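Local coordinates for protein N2b-titin isoform (Homo sapiens, PDB 1YA5) that binds telethonin through its two N-terminal immunoglobulin domains, probably anchoring the end of the giant muscle filament titin at the sarcomeric Z-disc, at residues A23-H28 with A93-K98; S49-V54 with L65-V70; F106-Q111 with R122-V127. All blocks are in the same frame, centred on the assembly; numbering follows the deposited sequence.

Contact 1: residues A23-H28 with A93-K98; sequences ATFEAH and AELLVK
Phe25 and Leu95 meet in the core of the first immunoglobulin I-set domain, where segment 23-28 of strand 23-32, in one sheet of the β-sandwich, faces segment 93-98 of strand 87-98 in the other. The local axes run antiparallel (171°) and pass 9.4 Å apart, the spacing of two layers joined by side chains. Phe25 bridges most of that gap. Its CG stands anti to the carbonyl carbon (chi1 -87°), and this turn carries the far end of the ring to the backbone of 93-98. The ring arrives edge first: Phe25 CZ lies 3.5 Å from Glu94 O, and Leu95 N also sits at the edge, near the ring plane. The side chains of Phe25 and Leu95 slant across one another, with Phe25 CZ 3.9 Å from Leu95 CB. Next to them Ala93 CB approaches Phe25 CE2 at 3.8 Å, while the forked end of Leu95 reaches across to Ala23, whose CB is 4.1 Å from Leu95 CD1. Each large side chain thus faces a small methyl on the other strand. Tyr78 of strand 76-84 stacks on the Phe25 ring. Glu94 points away from this interior, and its OE2 accepts a hydrogen bond from Ser7 N of the telethonin chain, so segment 93-98 serves the core and the partner protein at once. No hydrogen bond crosses between the two segments: cohesion here is dispersion and exclusion of water, perhaps helped by the slightly positive ring edge of Phe25 lying beside the partly negative oxygen of Glu94.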
# COMPACT_ATOMS: atom_id res chain seq x y z
N ALA A 23 7.90 -3.24 13.87
CA ALA A 23 6.47 -3.48 13.71
C ALA A 23 5.78 -3.13 15.01
O ALA A 23 6.18 -3.58 16.07
CB ALA A 23 6.23 -4.92 13.38
N THR A 24 4.75 -2.30 14.92
CA THR A 24 4.02 -1.86 16.08
C THR A 24 2.55 -2.26 15.99
O THR A 24 1.85 -1.90 15.05
CB THR A 24 4.11 -0.35 16.23
OG1 THR A 24 5.48 0.05 16.08
CG2 THR A 24 3.60 0.10 17.60
N PHE A 25 2.08 -3.01 16.97
CA PHE A 25 0.67 -3.31 17.08
C PHE A 25 0.22 -2.57 18.30
O PHE A 25 0.79 -2.73 19.37
CB PHE A 25 0.49 -4.79 17.33
CG PHE A 25 0.42 -5.60 16.08
CD1 PHE A 25 1.41 -6.50 15.76
CD2 PHE A 25 -0.66 -5.49 15.23
CE1 PHE A 25 1.33 -7.27 14.62
CE2 PHE A 25 -0.75 -6.28 14.08
CZ PHE A 25 0.25 -7.17 13.78
N GLU A 26 -0.78 -1.72 18.15
CA GLU A 26 -1.33 -1.09 19.34
C GLU A 26 -2.86 -1.03 19.30
O GLU A 26 -3.47 -1.17 18.24
CB GLU A 26 -0.69 0.26 19.57
CG GLU A 26 -1.44 1.37 18.88
CD GLU A 26 -0.56 2.57 18.55
OE1 GLU A 26 0.51 2.72 19.18
OE2 GLU A 26 -0.97 3.35 17.65
N ALA A 27 -3.46 -0.87 20.48
CA ALA A 27 -4.92 -0.89 20.65
C ALA A 27 -5.32 -0.09 21.88
O ALA A 27 -4.51 0.11 22.79
CB ALA A 27 -5.44 -2.31 20.77
N HIS A 28 -6.57 0.36 21.92
CA HIS A 28 -7.10 1.00 23.10
C HIS A 28 -8.26 0.18 23.66
O HIS A 28 -9.17 -0.19 22.93
CB HIS A 28 -7.53 2.42 22.79
CG HIS A 28 -7.37 3.36 23.95
ND1 HIS A 28 -6.27 4.18 24.10
CD2 HIS A 28 -8.17 3.61 25.01
CE1 HIS A 28 -6.41 4.90 25.20
NE2 HIS A 28 -7.55 4.58 25.77
N ALA A 93 -5.36 -9.21 14.28
CA ALA A 93 -4.84 -8.45 13.15
C ALA A 93 -3.66 -9.25 12.60
O ALA A 93 -3.08 -10.05 13.33
CB ALA A 93 -4.39 -7.07 13.62
N GLU A 94 -3.29 -9.04 11.33
CA GLU A 94 -2.09 -9.71 10.77
C GLU A 94 -0.81 -8.86 10.65
O GLU A 94 -0.85 -7.62 10.50
CB GLU A 94 -2.42 -10.37 9.42
CG GLU A 94 -3.85 -10.77 9.28
CD GLU A 94 -4.02 -11.96 8.34
OE1 GLU A 94 -3.20 -12.90 8.46
OE2 GLU A 94 -4.99 -11.96 7.51
N LEU A 95 0.33 -9.54 10.68
CA LEU A 95 1.61 -8.94 10.31
C LEU A 95 2.11 -9.58 9.04
O LEU A 95 2.20 -10.81 8.96
CB LEU A 95 2.63 -9.16 11.41
CG LEU A 95 4.01 -8.58 11.18
CD1 LEU A 95 3.96 -7.15 10.74
CD2 LEU A 95 4.76 -8.71 12.46
N LEU A 96 2.39 -8.76 8.04
CA LEU A 96 3.01 -9.24 6.84
C LEU A 96 4.35 -8.58 6.75
O LEU A 96 4.45 -7.37 6.66
CB LEU A 96 2.19 -8.89 5.62
CG LEU A 96 2.60 -9.62 4.34
CD1 LEU A 96 2.74 -11.13 4.54
CD2 LEU A 96 1.63 -9.34 3.24
N VAL A 97 5.38 -9.39 6.85
CA VAL A 97 6.73 -8.92 6.67
C VAL A 97 7.17 -9.19 5.24
O VAL A 97 6.93 -10.27 4.66
CB VAL A 97 7.68 -9.63 7.59
CG1 VAL A 97 9.11 -9.27 7.23
CG2 VAL A 97 7.35 -9.31 9.03
N LYS A 98 7.85 -8.19 4.69
CA LYS A 98 8.18 -8.13 3.28
C LYS A 98 9.68 -7.90 3.10
O LYS A 98 10.33 -7.23 3.91
CB LYS A 98 7.40 -6.97 2.67
CG LYS A 98 6.07 -7.37 2.10
CD LYS A 98 6.31 -8.07 0.78
CE LYS A 98 5.39 -9.24 0.57
NZ LYS A 98 5.20 -9.33 -0.90

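Contact 2: residues S49-V54 with L65-V70; sequences STLPGV and LTIPAV
Ile67 and Val54 each hold CG1 anti to their own carbonyl carbon (chi1 -59° and -80°), and the two side chains lie alongside one another, pointing the same way, with Ile67 CG1 3.8 Å from Val54 CG1. The contact belongs to the immunoglobulin β-sandwich: the loop before strand 55-59 folds against the end of strand 62-67. Leu51 crosses Ile67 at about a right angle, its CD1 4.0 Å from Ile67 CG1, so both loop residues converge on the same CG1 of Ile67. A β-turn shapes the loop, Val54 N donating to Leu51 O at 3.0 Å; its third position is Gly53, where positive phi would press a side chain against the preceding carbonyl. Pro68 meets this turn from the strand side, its CG and CD both 3.6 Å from Gly53 O, with CD also near Val54 N. An alanine in place of Pro68 lacks CG and CD, which would probably open a gap beside the Gly53 carbonyl and let the turn shift against the strand end. Backbone meets backbone too: the CA-H of Val54 points at Thr66 O, with CA and O 3.4 Å apart and an angle of 153° at the hydrogen.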
# COMPACT_ATOMS: atom_id res chain seq x y z
N SER A 49 10.62 -15.17 25.11
CA SER A 49 11.18 -16.45 24.73
C SER A 49 10.69 -16.90 23.37
O SER A 49 11.33 -17.74 22.73
CB SER A 49 10.86 -17.51 25.76
OG SER A 49 11.61 -17.27 26.91
N THR A 50 9.55 -16.38 22.94
CA THR A 50 9.04 -16.73 21.62
C THR A 50 9.29 -15.62 20.62
O THR A 50 9.31 -15.85 19.41
CB THR A 50 7.54 -17.05 21.65
OG1 THR A 50 6.80 -15.85 21.90
CG2 THR A 50 7.24 -18.03 22.76
N LEU A 51 9.48 -14.41 21.11
CA LEU A 51 9.71 -13.29 20.22
C LEU A 51 10.80 -12.41 20.76
O LEU A 51 10.54 -11.31 21.25
CB LEU A 51 8.44 -12.47 20.05
CG LEU A 51 7.89 -12.52 18.63
CD1 LEU A 51 6.66 -11.64 18.54
CD2 LEU A 51 8.97 -12.03 17.69
N PRO A 52 12.04 -12.88 20.67
CA PRO A 52 13.11 -12.17 21.36
C PRO A 52 13.17 -10.73 20.87
O PRO A 52 13.23 -10.49 19.68
CB PRO A 52 14.37 -12.95 20.95
CG PRO A 52 13.97 -13.72 19.70
CD PRO A 52 12.51 -14.04 19.90
N GLY A 53 13.11 -9.78 21.79
CA GLY A 53 13.04 -8.39 21.38
C GLY A 53 11.76 -7.68 21.79
O GLY A 53 11.82 -6.55 22.29
N VAL A 54 10.62 -8.33 21.58
CA VAL A 54 9.33 -7.69 21.81
C VAL A 54 9.36 -6.83 23.05
O VAL A 54 9.87 -7.23 24.09
CB VAL A 54 8.17 -8.69 21.94
CG1 VAL A 54 7.72 -9.18 20.59
CG2 VAL A 54 8.57 -9.85 22.84
N LEU A 65 2.35 -3.62 21.28
CA LEU A 65 3.34 -4.63 21.12
C LEU A 65 4.19 -4.13 19.96
O LEU A 65 3.66 -3.80 18.90
CB LEU A 65 2.67 -5.95 20.80
CG LEU A 65 3.58 -7.14 20.54
CD1 LEU A 65 2.84 -8.44 20.74
CD2 LEU A 65 4.14 -7.05 19.14
N THR A 66 5.50 -4.06 20.18
CA THR A 66 6.48 -3.65 19.15
C THR A 66 7.57 -4.69 18.96
O THR A 66 8.25 -5.07 19.92
CB THR A 66 7.22 -2.36 19.55
OG1 THR A 66 6.29 -1.41 20.09
CG2 THR A 66 7.90 -1.76 18.33
N ILE A 67 7.74 -5.15 17.73
CA ILE A 67 8.90 -5.94 17.36
C ILE A 67 10.00 -5.06 16.77
O ILE A 67 9.83 -4.51 15.67
CB ILE A 67 8.54 -7.07 16.39
CG1 ILE A 67 7.50 -7.99 17.03
CG2 ILE A 67 9.78 -7.85 15.98
CD1 ILE A 67 6.30 -8.25 16.15
N PRO A 68 11.11 -4.90 17.49
CA PRO A 68 12.23 -4.08 17.03
C PRO A 68 12.72 -4.29 15.59
O PRO A 68 12.77 -3.31 14.83
CB PRO A 68 13.32 -4.39 18.04
CG PRO A 68 12.53 -4.63 19.30
CD PRO A 68 11.34 -5.43 18.85
N ALA A 69 13.06 -5.52 15.20
CA ALA A 69 13.59 -5.71 13.85
C ALA A 69 12.99 -6.93 13.20
O ALA A 69 13.59 -8.00 13.18
CB ALA A 69 15.13 -5.79 13.88
N VAL A 70 11.80 -6.78 12.67
CA VAL A 70 11.04 -7.95 12.24
C VAL A 70 11.82 -8.85 11.30
O VAL A 70 12.66 -8.39 10.54
CB VAL A 70 9.71 -7.55 11.61
CG1 VAL A 70 8.86 -6.82 12.63
CG2 VAL A 70 9.95 -6.71 10.35

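Contact 3: residues F106-Q111 with R122-V127; sequences FVQRLQ and RLQVRV
Val107 and Gln108 both face Arg126, forming a classic beta bulge that shifts the antiparallel register by one residue between the pairs Phe106-Val127 and Gln108-Arg126. The second pair is hydrogen-bonded in both directions: Gln108 N donates to Arg126 O at 3.1 Å, and Arg126 N to Gln108 O at 3.0 Å. Beside this pair of bonds the side chains of Gln108 and Arg126 slant across each other with their CB atoms 3.6 Å apart, the amide and guanidinium planes almost perpendicular. The arginine chain runs extended past Gln108 to a salt bridge between its NH1 and Asp157. The bulge marks the place, familiar in I-set immunoglobulin domains, where the first strand leaves one sheet: 102-106 pairs with 121-130, the chain turns a corner at Val107, and 113-115 joins the other sheet beside 183-193. On the inner side, Phe106 has CG anti to its carbonyl carbon (chi1 -80°), which brings one ring face against Val127. Val127 CG2 stands over that face in a CH-pi contact, 3.9 Å from the ring centroid and 23° off the normal, whereas Val125 CB meets the edge, 3.8 Å from Phe106 CE2. Past the corner Leu110 returns to the core, and its CD1 comes to 3.3 Å from Val125 CG1, too close to be taken literally, and to 4.1 Å from Leu123 CB. Telethonin binds at the same corner: Glu42 of the telethonin chain forms a salt bridge with Arg109 NH2, and Tyr51 OH of that chain hydrogen-bonds to Phe106 N.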
# COMPACT_ATOMS: atom_id res chain seq x y z
N PHE A 106 21.71 0.97 -13.11
CA PHE A 106 23.05 1.22 -13.61
C PHE A 106 23.55 2.55 -13.04
O PHE A 106 23.26 3.62 -13.58
CB PHE A 106 23.07 1.23 -15.14
CG PHE A 106 23.10 -0.13 -15.74
CD1 PHE A 106 21.94 -0.89 -15.83
CD2 PHE A 106 24.27 -0.67 -16.21
CE1 PHE A 106 21.95 -2.15 -16.39
CE2 PHE A 106 24.30 -1.95 -16.75
CZ PHE A 106 23.13 -2.69 -16.85
N VAL A 107 24.26 2.46 -11.93
CA VAL A 107 24.95 3.62 -11.37
C VAL A 107 25.92 4.18 -12.40
O VAL A 107 26.01 5.39 -12.59
CB VAL A 107 25.72 3.27 -10.09
CG1 VAL A 107 26.98 4.06 -9.99
CG2 VAL A 107 24.86 3.52 -8.90
N GLN A 108 26.63 3.29 -13.08
CA GLN A 108 27.49 3.67 -14.17
C GLN A 108 27.00 2.94 -15.41
O GLN A 108 26.98 1.72 -15.45
CB GLN A 108 28.94 3.28 -13.85
CG GLN A 108 29.96 3.42 -15.00
CD GLN A 108 31.41 3.37 -14.51
OE1 GLN A 108 32.13 2.40 -14.79
NE2 GLN A 108 31.84 4.41 -13.79
N ARG A 109 26.60 3.68 -16.43
CA ARG A 109 26.19 3.04 -17.66
C ARG A 109 27.38 2.94 -18.60
O ARG A 109 28.33 3.74 -18.52
CB ARG A 109 25.00 3.78 -18.28
CG ARG A 109 24.51 4.92 -17.39
CD ARG A 109 23.01 4.88 -17.14
NE ARG A 109 22.30 5.75 -18.07
CZ ARG A 109 21.20 6.43 -17.78
NH1 ARG A 109 20.67 6.38 -16.57
NH2 ARG A 109 20.63 7.18 -18.71
N LEU A 110 27.34 1.92 -19.47
CA LEU A 110 28.35 1.69 -20.49
C LEU A 110 28.57 2.98 -21.25
O LEU A 110 27.63 3.74 -21.46
CB LEU A 110 27.80 0.65 -21.47
CG LEU A 110 28.64 -0.50 -22.01
CD1 LEU A 110 29.31 -1.24 -20.89
CD2 LEU A 110 27.72 -1.45 -22.77
N GLN A 111 29.80 3.24 -21.68
CA GLN A 111 30.06 4.44 -22.46
C GLN A 111 30.64 4.11 -23.82
O GLN A 111 31.35 3.11 -23.99
CB GLN A 111 30.93 5.43 -21.68
CG GLN A 111 30.21 6.03 -20.48
CD GLN A 111 31.00 7.12 -19.79
OE1 GLN A 111 32.20 6.97 -19.53
NE2 GLN A 111 30.34 8.24 -19.47
N ARG A 122 38.52 -2.07 -21.79
CA ARG A 122 37.63 -2.34 -20.66
C ARG A 122 36.28 -1.62 -20.80
O ARG A 122 36.23 -0.39 -20.76
CB ARG A 122 38.29 -1.90 -19.35
CG ARG A 122 39.48 -2.74 -18.90
CD ARG A 122 39.67 -2.70 -17.39
NE ARG A 122 40.85 -1.93 -16.96
CZ ARG A 122 42.10 -2.21 -17.32
NH1 ARG A 122 42.33 -3.23 -18.14
NH2 ARG A 122 43.11 -1.48 -16.87
N LEU A 123 35.20 -2.38 -20.96
CA LEU A 123 33.87 -1.78 -20.98
C LEU A 123 33.18 -2.05 -19.67
O LEU A 123 32.81 -3.19 -19.40
CB LEU A 123 33.02 -2.33 -22.13
CG LEU A 123 33.71 -2.65 -23.46
CD1 LEU A 123 34.37 -3.97 -23.26
CD2 LEU A 123 32.73 -2.72 -24.61
N GLN A 124 32.98 -1.02 -18.86
CA GLN A 124 32.45 -1.23 -17.53
C GLN A 124 31.15 -0.51 -17.17
O GLN A 124 30.79 0.52 -17.74
CB GLN A 124 33.51 -0.89 -16.51
CG GLN A 124 34.87 -0.99 -17.07
CD GLN A 124 35.89 -0.67 -16.01
OE1 GLN A 124 36.07 0.49 -15.66
NE2 GLN A 124 36.53 -1.71 -15.48
N VAL A 125 30.49 -1.07 -16.17
CA VAL A 125 29.22 -0.58 -15.69
C VAL A 125 29.19 -0.84 -14.20
O VAL A 125 29.85 -1.76 -13.72
CB VAL A 125 28.08 -1.36 -16.32
CG1 VAL A 125 28.25 -1.38 -17.80
CG2 VAL A 125 28.05 -2.76 -15.79
N ARG A 126 28.44 -0.02 -13.46
CA ARG A 126 28.19 -0.30 -12.06
C ARG A 126 26.71 -0.46 -11.83
O ARG A 126 25.94 0.47 -12.08
CB ARG A 126 28.73 0.83 -11.19
CG ARG A 126 30.22 0.88 -11.11
CD ARG A 126 30.71 2.19 -10.53
NE ARG A 126 31.99 2.03 -9.83
CZ ARG A 126 32.13 1.42 -8.65
NH1 ARG A 126 31.07 0.91 -8.03
NH2 ARG A 126 33.32 1.33 -8.09
N VAL A 127 26.32 -1.63 -11.32
CA VAL A 127 24.92 -2.04 -11.20
C VAL A 127 24.51 -2.40 -9.77
O VAL A 127 25.21 -3.13 -9.07
CB VAL A 127 24.67 -3.27 -12.08
CG1 VAL A 127 23.19 -3.62 -12.13
CG2 VAL A 127 25.20 -3.01 -13.44

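From the N terminus, segment 23-28 opens contact 1, which closes only when 93-98 arrives near the end of the first domain, joining its two sheets face to face. Contact 2 is nested within that long loop: 49-54 meets 65-70 after the chain has run out along strand 55-59 and back along 62-67. The two touch, because strands 23-32 and 62-67 are neighbours; probable hydrogen bonds link Phe25 N to Leu65 O and Ile67 N to Ala23 O. Contact 3 follows in series in the second domain, its centre about 41 Å from that of contact 1, and closes a short loop around strand 113-115, tying the sheet-switching corner to strand 121-130.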